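Local atomic coordinates of putative uncharacterized protein PH1404 (Pyrococcus horikoshii, PDB entry 3AF6), a protein that probably terminates transcription by cleaving nascent RNA, acting as a zinc-dependent ribonuclease of the beta-CASP branch of the metallo-beta-lactamase superfamily. Residues Thr9-Ile14 with Arg176-Pro182; Arg19-Asn23 with Thr33-Phe37; Gly358-Ile362 with Thr647-Arg651; Lys369-Thr373 with Gln402-Glu406; Leu412-His417 with Val442-Tyr446. One frame throughout, in Å; residues are numbered along the deposited sequence.

Overall arrangement
Interactions 1 and 2 lie in the N-terminal KH region and share helix 11-22; their centres are about 14 Å apart, and they touch where Tyr-179 and Val-11 pack on Phe-37. Along the chain, 19-23 and 33-37 fall between the two segments of interaction 1. Interaction 3, its centre about 24 Å from that of interaction 1, brings the two beta sheets of the metallo-beta-lactamase domain together at the C-terminus. The whole beta-CASP insertion comes between its segments, and so do interactions 4 and 5. Those two share helix 405-420, with centres about 17 Å apart: interaction 4 joins the metallo-beta-lactamase and beta-CASP parts near the zinc site, and interaction 5 packs helices inside the beta-CASP part.

Interaction 1 of 5, residues Thr9-Ile14 with Arg176-Pro182; sequences TQVDQI and RNIYRKP
Val-11 sits over the flat guanidinium of Arg-176: its CG1 rests on one face of the group, off centre, 3.4 Å from Arg-176 NH2. The arginine bends at its third torsion (chi3 79°), which swings the guanidinium back toward the start of helix 11-22. There the edge of the group meets Asp-12 in a rather long salt bridge, OD1 to NH2 of Arg-176 at 3.5 Å, with carboxylate and guanidinium planes turned 82° apart. One arginine is thus held in two ways, by a methyl on a face and by an acid at the edge. Thr-9 adds a weak hydrogen bond from its OG1 to the carbonyl O of Arg-176. The same OG1 accepts the backbone N of Val-11 at 3.2 Å, an ST turn that fixes the hydroxyl where the helix begins. Next to it, the Tyr-179 carbonyl receives a CA-H...O contact from Val-11, with CA 3.5 Å from the oxygen. On the other flank Gln-10 lies across Pro-182 at about a right angle, and Ile-14 CD1 packs 4.0 Å from CD of the same proline.

Further out, the residues just past helix 164-178 are held from beyond the two segments. Tyr-179 hydrogen-bonds through OH to the carbonyl of Pro-40 and stacks its ring on Phe-37, while Arg-180 turns away to salt bridges with Asp-250 and Glu-211. The contact therefore sits on the surface where helix 11-22 of what is probably the first KH unit meets the C-terminal end of helix 164-178, with strand 32-38 packed against both.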
# COMPACT_ATOMS: atom_id res chain seq x y z
N THR A 9 -21.32 20.62 -13.97
CA THR A 9 -20.59 21.10 -12.75
C THR A 9 -21.05 22.49 -12.36
O THR A 9 -21.71 23.18 -13.14
CB THR A 9 -19.07 21.18 -12.98
OG1 THR A 9 -18.43 21.65 -11.79
CG2 THR A 9 -18.76 22.14 -14.13
N GLN A 10 -20.70 22.90 -11.15
CA GLN A 10 -21.04 24.22 -10.64
C GLN A 10 -20.01 24.57 -9.58
O GLN A 10 -20.33 25.19 -8.56
CB GLN A 10 -22.45 24.24 -10.05
CG GLN A 10 -22.66 23.35 -8.84
CD GLN A 10 -24.07 23.47 -8.28
OE1 GLN A 10 -25.05 23.29 -9.01
NE2 GLN A 10 -24.18 23.79 -7.00
N VAL A 11 -18.78 24.17 -9.84
CA VAL A 11 -17.66 24.39 -8.94
C VAL A 11 -17.29 25.86 -8.78
O VAL A 11 -17.36 26.40 -7.68
CB VAL A 11 -16.42 23.60 -9.40
CG1 VAL A 11 -16.06 24.00 -10.83
CG2 VAL A 11 -15.26 23.85 -8.46
N ASP A 12 -16.90 26.52 -9.87
CA ASP A 12 -16.50 27.92 -9.81
C ASP A 12 -17.64 28.78 -9.27
O ASP A 12 -17.44 29.91 -8.83
CB ASP A 12 -16.04 28.42 -11.19
CG ASP A 12 -17.01 28.06 -12.29
OD1 ASP A 12 -16.64 28.25 -13.48
OD2 ASP A 12 -18.12 27.60 -11.98
N GLN A 13 -18.84 28.22 -9.31
CA GLN A 13 -20.02 28.89 -8.80
C GLN A 13 -19.92 28.78 -7.28
O GLN A 13 -20.34 29.68 -6.54
CB GLN A 13 -21.26 28.16 -9.32
CG GLN A 13 -22.59 28.78 -8.98
CD GLN A 13 -23.74 27.98 -9.57
OE1 GLN A 13 -23.82 27.79 -10.79
NE2 GLN A 13 -24.64 27.49 -8.71
N ILE A 14 -19.34 27.68 -6.82
CA ILE A 14 -19.14 27.41 -5.40
C ILE A 14 -17.91 28.16 -4.89
O ILE A 14 -17.89 28.62 -3.75
CB ILE A 14 -18.93 25.89 -5.13
CG1 ILE A 14 -20.19 25.12 -5.54
CG2 ILE A 14 -18.59 25.64 -3.67
CD1 ILE A 14 -20.10 23.63 -5.34
N ARG A 176 -12.61 20.19 -9.55
CA ARG A 176 -13.86 20.70 -10.11
C ARG A 176 -14.88 19.57 -10.08
O ARG A 176 -16.09 19.81 -10.03
CB ARG A 176 -13.65 21.19 -11.55
CG ARG A 176 -12.38 22.01 -11.74
CD ARG A 176 -12.31 22.69 -13.08
NE ARG A 176 -13.13 23.90 -13.09
CZ ARG A 176 -14.19 24.08 -13.87
NH1 ARG A 176 -14.56 23.13 -14.72
NH2 ARG A 176 -14.88 25.21 -13.79
N ASN A 177 -14.36 18.35 -10.11
CA ASN A 177 -15.19 17.15 -10.05
C ASN A 177 -15.70 16.96 -8.63
O ASN A 177 -16.91 16.94 -8.40
CB ASN A 177 -14.37 15.92 -10.43
CG ASN A 177 -14.77 15.34 -11.76
OD1 ASN A 177 -15.96 15.10 -12.00
ND2 ASN A 177 -13.79 15.10 -12.63
N ILE A 178 -14.78 16.84 -7.68
CA ILE A 178 -15.15 16.65 -6.29
C ILE A 178 -16.18 17.68 -5.83
O ILE A 178 -17.01 17.39 -4.96
CB ILE A 178 -13.91 16.71 -5.36
CG1 ILE A 178 -12.90 15.63 -5.76
CG2 ILE A 178 -14.34 16.53 -3.90
CD1 ILE A 178 -11.64 15.62 -4.90
N TYR A 179 -16.13 18.87 -6.41
CA TYR A 179 -17.05 19.93 -6.01
C TYR A 179 -18.05 20.32 -7.10
O TYR A 179 -18.48 21.47 -7.18
CB TYR A 179 -16.25 21.13 -5.55
CG TYR A 179 -15.38 20.78 -4.37
CD1 TYR A 179 -15.93 20.68 -3.09
CD2 TYR A 179 -14.04 20.41 -4.54
CE1 TYR A 179 -15.17 20.22 -2.01
CE2 TYR A 179 -13.28 19.95 -3.46
CZ TYR A 179 -13.86 19.86 -2.20
OH TYR A 179 -13.14 19.38 -1.13
N ARG A 180 -18.43 19.34 -7.92
CA ARG A 180 -19.39 19.58 -8.99
C ARG A 180 -20.72 20.04 -8.38
O ARG A 180 -21.65 20.41 -9.10
CB ARG A 180 -19.59 18.31 -9.83
CG ARG A 180 -20.00 17.05 -9.06
CD ARG A 180 -20.35 15.91 -10.00
NE ARG A 180 -20.52 14.63 -9.32
CZ ARG A 180 -19.52 13.91 -8.82
NH1 ARG A 180 -18.28 14.34 -8.93
NH2 ARG A 180 -19.76 12.74 -8.24
N LYS A 181 -20.79 20.02 -7.05
CA LYS A 181 -21.97 20.46 -6.33
C LYS A 181 -21.68 20.43 -4.84
O LYS A 181 -20.70 19.82 -4.41
CB LYS A 181 -23.18 19.59 -6.66
CG LYS A 181 -23.01 18.13 -6.33
CD LYS A 181 -24.29 17.37 -6.61
CE LYS A 181 -25.43 17.88 -5.76
NZ LYS A 181 -26.66 17.09 -6.00
N PRO A 182 -22.51 21.09 -4.02
CA PRO A 182 -22.32 21.12 -2.56
C PRO A 182 -22.64 19.80 -1.87
O PRO A 182 -23.27 18.94 -2.47
CB PRO A 182 -23.24 22.25 -2.13
CG PRO A 182 -24.36 22.15 -3.10
CD PRO A 182 -23.63 21.96 -4.41

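Interaction 2 of 5, residues Arg19-Asn23 with Thr33-Phe37; sequences RAVVN and TEIEF
Arg-19 leaves helix 11-22 as an almost straight chain from CG to NE (chi3 167°), and this stretch carries its guanidinium to the carbonyl of Ile-35 on strand 32-38. Ile-35 is equally extended (chi2 179°) but runs the opposite way, sliding back alongside the arginine to reach the helix. The carbonyl oxygen is gripped twice: NH2 of Arg-19 donates to Ile-35 O at 2.7 Å, and NE of Arg-19 adds a weak bond to the same O at 3.2 Å. NH2 approaches from well above the carbonyl plane, 43° out of it. The aliphatic part of the arginine is used as well, CG of Arg-19 lying 4.0 Å from Ile-35 CD1. Further along, Val-22 and Ile-35 meet tip to tip, with CG1 of Val-22 against CD1 of Ile-35. Asn-23, just past the helix, turns its ND2 back to the carbonyl O of Arg-19 at 3.1 Å.

Leu-42 and Ile-44 of strand 41-46 and Leu-62 of helix 59-66 add to this small core. A first helix packed through its side chains on a mixed three-stranded sheet fits the type II KH fold, probably the first of two KH units.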
# COMPACT_ATOMS: atom_id res chain seq x y z
N ARG A 19 -14.60 32.26 -2.21
CA ARG A 19 -13.82 33.48 -2.37
C ARG A 19 -14.49 34.66 -1.68
O ARG A 19 -13.83 35.65 -1.35
CB ARG A 19 -13.63 33.77 -3.86
CG ARG A 19 -12.78 32.73 -4.57
CD ARG A 19 -12.74 32.94 -6.08
NE ARG A 19 -11.69 32.13 -6.70
CZ ARG A 19 -11.45 32.08 -8.01
NH1 ARG A 19 -12.19 32.79 -8.85
NH2 ARG A 19 -10.46 31.33 -8.47
N ALA A 20 -15.79 34.55 -1.44
CA ALA A 20 -16.53 35.62 -0.79
C ALA A 20 -16.36 35.57 0.73
O ALA A 20 -16.60 36.56 1.42
CB ALA A 20 -18.00 35.53 -1.14
N VAL A 21 -15.94 34.42 1.24
CA VAL A 21 -15.75 34.26 2.68
C VAL A 21 -14.27 34.25 3.04
O VAL A 21 -13.90 34.55 4.17
CB VAL A 21 -16.40 32.95 3.19
CG1 VAL A 21 -15.72 31.75 2.56
CG2 VAL A 21 -16.32 32.88 4.70
N VAL A 22 -13.43 33.90 2.07
CA VAL A 22 -11.99 33.87 2.30
C VAL A 22 -11.46 35.30 2.29
O VAL A 22 -10.77 35.72 3.22
CB VAL A 22 -11.26 33.04 1.22
CG1 VAL A 22 -11.57 33.60 -0.15
CG2 VAL A 22 -9.76 33.05 1.47
N ASN A 23 -11.79 36.04 1.24
CA ASN A 23 -11.38 37.44 1.12
C ASN A 23 -12.20 38.25 2.12
O ASN A 23 -12.38 39.46 1.95
CB ASN A 23 -11.65 37.96 -0.31
CG ASN A 23 -10.64 37.45 -1.32
OD1 ASN A 23 -9.44 37.72 -1.22
ND2 ASN A 23 -11.12 36.71 -2.32
N THR A 33 -3.95 36.24 -5.05
CA THR A 33 -3.90 36.17 -6.50
C THR A 33 -4.89 35.17 -7.10
O THR A 33 -5.50 35.43 -8.13
CB THR A 33 -2.48 35.82 -6.99
OG1 THR A 33 -2.05 34.60 -6.37
CG2 THR A 33 -1.51 36.93 -6.62
N GLU A 34 -5.05 34.03 -6.44
CA GLU A 34 -5.98 33.01 -6.92
C GLU A 34 -6.36 32.01 -5.85
O GLU A 34 -5.63 31.81 -4.88
CB GLU A 34 -5.37 32.24 -8.10
CG GLU A 34 -6.29 31.17 -8.67
CD GLU A 34 -5.61 30.28 -9.69
OE1 GLU A 34 -6.30 29.40 -10.26
OE2 GLU A 34 -4.40 30.45 -9.92
N ILE A 35 -7.52 31.39 -6.04
CA ILE A 35 -8.03 30.38 -5.12
C ILE A 35 -8.69 29.31 -5.98
O ILE A 35 -9.77 29.52 -6.53
CB ILE A 35 -9.07 30.97 -4.15
CG1 ILE A 35 -8.45 32.12 -3.36
CG2 ILE A 35 -9.55 29.90 -3.19
CD1 ILE A 35 -9.39 32.78 -2.39
N GLU A 36 -8.03 28.17 -6.10
CA GLU A 36 -8.54 27.06 -6.90
C GLU A 36 -8.58 25.78 -6.08
O GLU A 36 -8.09 25.73 -4.95
CB GLU A 36 -7.65 26.85 -8.12
CG GLU A 36 -6.16 26.77 -7.79
CD GLU A 36 -5.32 26.29 -8.96
OE1 GLU A 36 -5.54 26.79 -10.09
OE2 GLU A 36 -4.43 25.43 -8.75
N PHE A 37 -9.16 24.73 -6.66
CA PHE A 37 -9.25 23.44 -5.99
C PHE A 37 -8.17 22.52 -6.55
O PHE A 37 -8.02 22.40 -7.76
CB PHE A 37 -10.62 22.80 -6.22
CG PHE A 37 -11.66 23.20 -5.21
CD1 PHE A 37 -11.47 22.96 -3.86
CD2 PHE A 37 -12.85 23.80 -5.62
CE1 PHE A 37 -12.45 23.30 -2.93
CE2 PHE A 37 -13.83 24.14 -4.70
CZ PHE A 37 -13.63 23.89 -3.35

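Interaction 3 of 5, residues Gly358-Ile362 with Thr647-Arg651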
# COMPACT_ATOMS: atom_id res chain seq x y z
N GLY A 358 -23.75 12.21 7.19
CA GLY A 358 -24.22 11.50 8.36
C GLY A 358 -25.25 10.45 7.98
O GLY A 358 -25.86 9.82 8.84
N LEU A 359 -25.43 10.27 6.68
CA LEU A 359 -26.39 9.30 6.17
C LEU A 359 -26.01 7.85 6.47
O LEU A 359 -26.81 7.10 7.02
CB LEU A 359 -26.58 9.49 4.67
CG LEU A 359 -27.59 8.54 4.01
CD1 LEU A 359 -28.96 8.69 4.69
CD2 LEU A 359 -27.69 8.84 2.52
N HIS A 360 -24.79 7.46 6.10
CA HIS A 360 -24.34 6.09 6.31
C HIS A 360 -22.82 6.02 6.27
O HIS A 360 -22.16 6.79 5.56
CB HIS A 360 -24.90 5.19 5.21
CG HIS A 360 -24.80 3.73 5.51
ND1 HIS A 360 -25.81 3.02 6.13
CD2 HIS A 360 -23.81 2.83 5.27
CE1 HIS A 360 -25.45 1.76 6.25
NE2 HIS A 360 -24.24 1.62 5.74
N ASN A 361 -22.25 5.08 7.03
CA ASN A 361 -20.80 4.93 7.06
C ASN A 361 -20.35 3.50 6.85
O ASN A 361 -20.82 2.59 7.54
CB ASN A 361 -20.24 5.48 8.37
CG ASN A 361 -20.59 6.92 8.57
OD1 ASN A 361 -21.74 7.25 8.87
ND2 ASN A 361 -19.61 7.80 8.38
N ILE A 362 -19.44 3.32 5.91
CA ILE A 362 -18.90 2.01 5.59
C ILE A 362 -17.42 1.97 5.95
O ILE A 362 -16.72 2.97 5.80
CB ILE A 362 -19.02 1.70 4.07
CG1 ILE A 362 -20.46 1.89 3.60
CG2 ILE A 362 -18.57 0.28 3.79
CD1 ILE A 362 -20.62 1.87 2.08
N THR A 647 -25.30 -7.42 -5.30
CA THR A 647 -25.27 -5.99 -4.96
C THR A 647 -26.14 -5.82 -3.73
O THR A 647 -27.29 -6.24 -3.71
CB THR A 647 -25.83 -5.09 -6.08
OG1 THR A 647 -25.02 -5.21 -7.25
CG2 THR A 647 -25.83 -3.62 -5.63
N ILE A 648 -25.57 -5.22 -2.69
CA ILE A 648 -26.30 -4.99 -1.45
C ILE A 648 -26.64 -3.53 -1.25
O ILE A 648 -25.76 -2.70 -1.09
CB ILE A 648 -25.51 -5.48 -0.23
CG1 ILE A 648 -25.23 -6.98 -0.36
CG2 ILE A 648 -26.30 -5.20 1.05
CD1 ILE A 648 -24.41 -7.54 0.75
N ARG A 649 -27.93 -3.23 -1.28
CA ARG A 649 -28.42 -1.88 -1.09
C ARG A 649 -28.28 -1.61 0.41
O ARG A 649 -28.95 -2.24 1.22
CB ARG A 649 -29.89 -1.83 -1.54
CG ARG A 649 -30.45 -0.46 -1.90
CD ARG A 649 -31.08 0.16 -0.70
NE ARG A 649 -31.73 1.44 -0.97
CZ ARG A 649 -32.82 1.61 -1.71
NH1 ARG A 649 -33.34 2.83 -1.86
NH2 ARG A 649 -33.39 0.58 -2.32
N LEU A 650 -27.40 -0.69 0.77
CA LEU A 650 -27.17 -0.35 2.17
C LEU A 650 -28.21 0.60 2.74
O LEU A 650 -28.36 0.71 3.96
CB LEU A 650 -25.78 0.26 2.35
CG LEU A 650 -24.61 -0.67 2.02
CD1 LEU A 650 -23.32 0.02 2.44
CD2 LEU A 650 -24.78 -2.00 2.73
N ARG A 651 -28.92 1.29 1.86
CA ARG A 651 -29.97 2.21 2.26
C ARG A 651 -30.53 2.95 1.05
O ARG A 651 -31.71 3.36 1.11
CB ARG A 651 -29.47 3.21 3.30
CG ARG A 651 -28.75 4.41 2.74
CD ARG A 651 -28.54 5.45 3.83
NE ARG A 651 -29.80 5.94 4.38
CZ ARG A 651 -30.19 5.77 5.64
NH1 ARG A 651 -31.36 6.26 6.05
NH2 ARG A 651 -29.43 5.09 6.49
OXT ARG A 651 -29.79 3.11 0.06
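The very end of the chain is put to use here: Leu-650 lies over His-360 and the C-terminal Arg-651 runs alongside it, the histidine being part of a classic beta bulge in which Leu-359 and His-360 both face Ile-355. The setting is the two-sheet sandwich of the metallo-beta-lactamase fold. Strand 360-364 belongs to one sheet and strand 647-649 forms an edge of the other, so side chains meet between the sheets with no strand pairing from one segment to the other.

Leu-650 brings its CB over one face of the imidazole, a CH-pi contact 4.3 Å from the centroid of the His-360 ring and 23° off the ring normal. Its chain then carries on past the ring to Ile-362, whose CG1 lies 3.6 Å from CD1 of Leu-650. The imidazole is fixed from outside the pair as well, because NE2 of His-360 is hydrogen-bonded to Thr-388 on the adjacent strand. Arg-651 slides by in the opposite direction to the histidine, with CD 3.9 Å from His-360 CB. A bend at its third torsion (chi3 -61°) then brings the guanidinium round to the edge of the imidazole, the two planes 54° apart. Leu-359 lies over a face of this guanidinium, although the model is too tight there for the exact fit to be trusted.

Strand 189-193 stands beside both segments: Ile-189 makes backbone hydrogen bonds with Leu-650 and Arg-651 and touches the side chains of Leu-359 and His-360. At the imidazole edge, NH2 of Arg-651 comes to 4.2 Å from His-360 ND1.

Interaction 4 of 5, residues Lys369-Thr373 with Gln402-Glu406; sequences KFIPT and QMPRE
The two backbones draw closer from one end to the other, from 11.7 Å between the CA atoms of Lys-369 and Gln-402 to 8.5 Å between those of Thr-373 and Arg-405, where helix 405-420 begins just after Pro-404 at its N-cap. Arg-405 spans the gap. Its chain bends at the second and third torsions (chi3 111°), folding the guanidinium into the concave side of the 369-373 loop. Thr-373 lays CG2 over one face, off centre, 3.6 Å from CZ of Arg-405. Ile-371 comes in at the edge instead, with CD1 3.7 Å from Arg-405 NE and close to the plane of the group.

The loop belongs to the metallo-beta-lactamase part and the helix start to the beta-CASP part, so this is a seam between the two domains, close to the metal site: the side chain of Lys-369 is about 6 Å from that of the zinc ligand His-344 and about 10 Å from a zinc ion.

Lys-369 reaches toward Gln-402 and Arg-405, their side chains coming from opposite directions; its amine ends beside the Gln-402 amide. NZ of Lys-369 lies 4.0 Å from Arg-405 NH2, a proximity of like charges that Glu-599 probably eases through its salt bridge to the lysine. The carbonyl of His-594 accepts a further bond from the same NZ. Glu-438 gives Arg-405 a long, weak ion pair on its NH1, and Asp-596 accepts a hydrogen bond from the backbone N of Gln-402.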
# COMPACT_ATOMS: atom_id res chain seq x y z
N LYS A 369 -4.52 -7.20 10.54
CA LYS A 369 -4.00 -8.03 11.61
C LYS A 369 -4.46 -7.32 12.90
O LYS A 369 -4.39 -6.09 12.98
CB LYS A 369 -2.47 -8.10 11.50
CG LYS A 369 -1.78 -9.08 12.42
CD LYS A 369 -2.10 -10.54 12.12
CE LYS A 369 -1.57 -11.43 13.24
NZ LYS A 369 -1.71 -12.89 12.99
N PHE A 370 -4.95 -8.06 13.89
CA PHE A 370 -5.43 -7.39 15.10
C PHE A 370 -4.66 -7.69 16.39
O PHE A 370 -5.24 -7.79 17.47
CB PHE A 370 -6.93 -7.65 15.29
CG PHE A 370 -7.63 -6.62 16.14
CD1 PHE A 370 -7.34 -5.26 15.98
CD2 PHE A 370 -8.59 -7.00 17.08
CE1 PHE A 370 -8.00 -4.29 16.75
CE2 PHE A 370 -9.26 -6.05 17.85
CZ PHE A 370 -8.96 -4.69 17.69
N ILE A 371 -3.35 -7.87 16.25
CA ILE A 371 -2.44 -8.08 17.37
C ILE A 371 -1.15 -7.44 16.88
O ILE A 371 -1.00 -7.20 15.68
CB ILE A 371 -2.18 -9.58 17.70
CG1 ILE A 371 -1.51 -10.28 16.52
CG2 ILE A 371 -3.48 -10.24 18.14
CD1 ILE A 371 -1.21 -11.76 16.76
N PRO A 372 -0.21 -7.15 17.79
CA PRO A 372 1.04 -6.53 17.33
C PRO A 372 1.94 -7.48 16.55
O PRO A 372 1.78 -8.70 16.62
CB PRO A 372 1.70 -6.09 18.63
CG PRO A 372 0.55 -5.92 19.57
CD PRO A 372 -0.29 -7.12 19.26
N THR A 373 2.86 -6.90 15.80
CA THR A 373 3.84 -7.67 15.03
C THR A 373 5.10 -6.82 15.07
O THR A 373 5.06 -5.67 15.52
CB THR A 373 3.42 -7.89 13.54
OG1 THR A 373 3.13 -6.62 12.92
CG2 THR A 373 2.21 -8.82 13.44
N GLN A 402 -4.07 -19.46 13.99
CA GLN A 402 -2.66 -19.47 13.62
C GLN A 402 -1.84 -19.80 14.85
O GLN A 402 -2.27 -19.58 15.98
CB GLN A 402 -2.23 -18.12 13.06
CG GLN A 402 -2.87 -17.81 11.72
CD GLN A 402 -2.81 -16.34 11.37
OE1 GLN A 402 -3.37 -15.92 10.35
NE2 GLN A 402 -2.16 -15.55 12.20
N MET A 403 -0.66 -20.33 14.60
CA MET A 403 0.29 -20.71 15.64
C MET A 403 0.78 -19.45 16.37
O MET A 403 1.05 -18.43 15.74
CB MET A 403 1.45 -21.42 14.94
CG MET A 403 2.60 -21.88 15.79
SD MET A 403 3.87 -22.59 14.71
CE MET A 403 3.28 -24.28 14.54
N PRO A 404 0.90 -19.51 17.70
CA PRO A 404 1.38 -18.35 18.47
C PRO A 404 2.71 -17.84 17.91
O PRO A 404 3.60 -18.64 17.62
CB PRO A 404 1.54 -18.92 19.88
CG PRO A 404 0.48 -19.95 19.94
CD PRO A 404 0.58 -20.63 18.60
N ARG A 405 2.84 -16.52 17.77
CA ARG A 405 4.04 -15.90 17.22
C ARG A 405 5.37 -16.42 17.77
O ARG A 405 6.33 -16.58 17.02
CB ARG A 405 4.00 -14.38 17.42
CG ARG A 405 2.62 -13.75 17.24
CD ARG A 405 2.67 -12.32 16.65
NE ARG A 405 2.13 -12.31 15.29
CZ ARG A 405 2.86 -12.33 14.18
NH1 ARG A 405 4.19 -12.36 14.25
NH2 ARG A 405 2.26 -12.37 12.99
N GLU A 406 5.42 -16.69 19.06
CA GLU A 406 6.67 -17.16 19.64
C GLU A 406 6.93 -18.63 19.39
O GLU A 406 8.09 -19.05 19.29
CB GLU A 406 6.69 -16.86 21.14
CG GLU A 406 8.08 -16.68 21.68
CD GLU A 406 8.08 -16.13 23.08
OE1 GLU A 406 7.60 -16.83 24.00
OE2 GLU A 406 8.55 -14.98 23.25

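Interaction 5 of 5, residues Leu412-His417 with Val442-Tyr446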
# COMPACT_ATOMS: atom_id res chain seq x y z
N LEU A 412 10.83 -21.81 13.55
CA LEU A 412 11.62 -21.32 12.43
C LEU A 412 13.12 -21.49 12.70
O LEU A 412 13.87 -21.89 11.81
CB LEU A 412 11.31 -19.84 12.17
CG LEU A 412 12.19 -19.17 11.12
CD1 LEU A 412 11.93 -19.80 9.77
CD2 LEU A 412 11.91 -17.68 11.07
N ILE A 413 13.54 -21.17 13.91
CA ILE A 413 14.95 -21.30 14.30
C ILE A 413 15.31 -22.77 14.38
O ILE A 413 16.43 -23.17 14.07
CB ILE A 413 15.21 -20.67 15.67
CG1 ILE A 413 15.06 -19.15 15.57
CG2 ILE A 413 16.58 -21.03 16.16
CD1 ILE A 413 15.94 -18.54 14.49
N GLU A 414 14.34 -23.57 14.81
CA GLU A 414 14.51 -25.00 14.96
C GLU A 414 14.81 -25.63 13.62
O GLU A 414 15.87 -26.22 13.42
CB GLU A 414 13.23 -25.58 15.57
CG GLU A 414 13.22 -27.07 15.75
CD GLU A 414 11.97 -27.53 16.49
OE1 GLU A 414 11.77 -28.76 16.62
OE2 GLU A 414 11.19 -26.66 16.95
N VAL A 415 13.87 -25.50 12.68
CA VAL A 415 14.02 -26.06 11.34
C VAL A 415 15.33 -25.65 10.66
O VAL A 415 15.97 -26.46 9.99
CB VAL A 415 12.83 -25.65 10.43
CG1 VAL A 415 13.13 -26.01 8.97
CG2 VAL A 415 11.57 -26.37 10.89
N ILE A 416 15.73 -24.39 10.84
CA ILE A 416 16.97 -23.91 10.25
C ILE A 416 18.17 -24.69 10.79
O ILE A 416 19.04 -25.12 10.02
CB ILE A 416 17.17 -22.40 10.52
CG1 ILE A 416 16.17 -21.59 9.71
CG2 ILE A 416 18.59 -21.97 10.17
CD1 ILE A 416 16.26 -20.09 9.93
N HIS A 417 18.22 -24.89 12.10
CA HIS A 417 19.32 -25.63 12.71
C HIS A 417 19.40 -27.06 12.21
O HIS A 417 20.47 -27.54 11.84
CB HIS A 417 19.20 -25.60 14.23
CG HIS A 417 19.59 -24.29 14.84
ND1 HIS A 417 19.26 -23.94 16.13
CD2 HIS A 417 20.27 -23.24 14.33
CE1 HIS A 417 19.73 -22.73 16.39
NE2 HIS A 417 20.35 -22.28 15.31
N VAL A 442 12.50 -11.01 12.70
CA VAL A 442 12.65 -12.16 13.56
C VAL A 442 14.09 -12.67 13.54
O VAL A 442 14.66 -12.93 14.59
CB VAL A 442 11.70 -13.30 13.16
CG1 VAL A 442 12.01 -14.54 13.98
CG2 VAL A 442 10.27 -12.88 13.40
N LEU A 443 14.70 -12.81 12.36
CA LEU A 443 16.07 -13.30 12.29
C LEU A 443 17.11 -12.26 12.72
O LEU A 443 18.20 -12.62 13.17
CB LEU A 443 16.40 -13.77 10.87
CG LEU A 443 15.60 -14.96 10.33
CD1 LEU A 443 15.97 -15.18 8.87
CD2 LEU A 443 15.88 -16.20 11.14
N GLU A 444 16.78 -10.98 12.59
CA GLU A 444 17.69 -9.90 12.95
C GLU A 444 17.81 -9.72 14.47
O GLU A 444 18.87 -9.34 14.97
CB GLU A 444 17.23 -8.60 12.29
CG GLU A 444 18.26 -7.48 12.28
CD GLU A 444 18.41 -6.79 13.63
OE1 GLU A 444 17.38 -6.38 14.21
OE2 GLU A 444 19.56 -6.66 14.10
N GLU A 445 16.74 -9.99 15.21
CA GLU A 445 16.81 -9.87 16.66
C GLU A 445 17.48 -11.13 17.15
O GLU A 445 18.17 -11.14 18.17
CB GLU A 445 15.42 -9.77 17.29
CG GLU A 445 15.46 -9.77 18.83
CD GLU A 445 14.15 -9.31 19.45
OE1 GLU A 445 13.14 -10.02 19.31
OE2 GLU A 445 14.14 -8.23 20.09
N TYR A 446 17.27 -12.21 16.41
CA TYR A 446 17.86 -13.48 16.77
C TYR A 446 19.34 -13.45 16.43
O TYR A 446 20.14 -14.20 16.99
CB TYR A 446 17.18 -14.60 16.01
CG TYR A 446 17.82 -15.94 16.21
CD1 TYR A 446 17.77 -16.58 17.44
CD2 TYR A 446 18.50 -16.56 15.17
CE1 TYR A 446 18.39 -17.82 17.64
CE2 TYR A 446 19.12 -17.79 15.34
CZ TYR A 446 19.07 -18.42 16.58
OH TYR A 446 19.73 -19.62 16.76
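The Tyr-446 ring carries Ile-413 on one face and has His-417 at its edge. CD1 of Ile-413 lies over the face, displaced from the centre toward CD2 and CE2, 3.4 Å from the centroid of the Tyr-446 ring and 18° off the normal, a CH-pi contact. The other branch of the isoleucine, CG2, lies nearer the phenol end, 3.5 Å from Tyr-446 OH. Both branches of one side chain are therefore spread along the same ring. Tyr-446 swings out from its helix with CG opposite the backbone N (chi1 174°), which lays the ring across Ile-413 and sends the hydroxyl on to His-417. There the edges of the two rings meet, with NE2 of His-417 at 3.1 Å from Tyr-446 OH. The imidazole also has the carbonyl O of Ile-413, from one turn earlier, against one of its faces.

Beyond the rings the contact is wholly apolar. The end of Leu-443 brings CD2 up against three side chains of the neighbouring helix: CD1 of Ile-413 and CD1 of Ile-416, each 4.1 Å from that CD2, and Leu-412. CD2 of Leu-412 also reaches Val-442 CG1 at 4.3 Å.

The short helical segments cross steeply, at -76° with axes 12.2 Å apart at closest approach, so the larger side chains do the bridging. Helices 405-420 and 435-447 come before and after strand 425-429 of the parallel beta-CASP sheet. From the first of them Leu-412 and Ile-416 also rest on that strand, through Ile-428 and Val-426, and Leu-412 touches Ile-546 of strand 544-547.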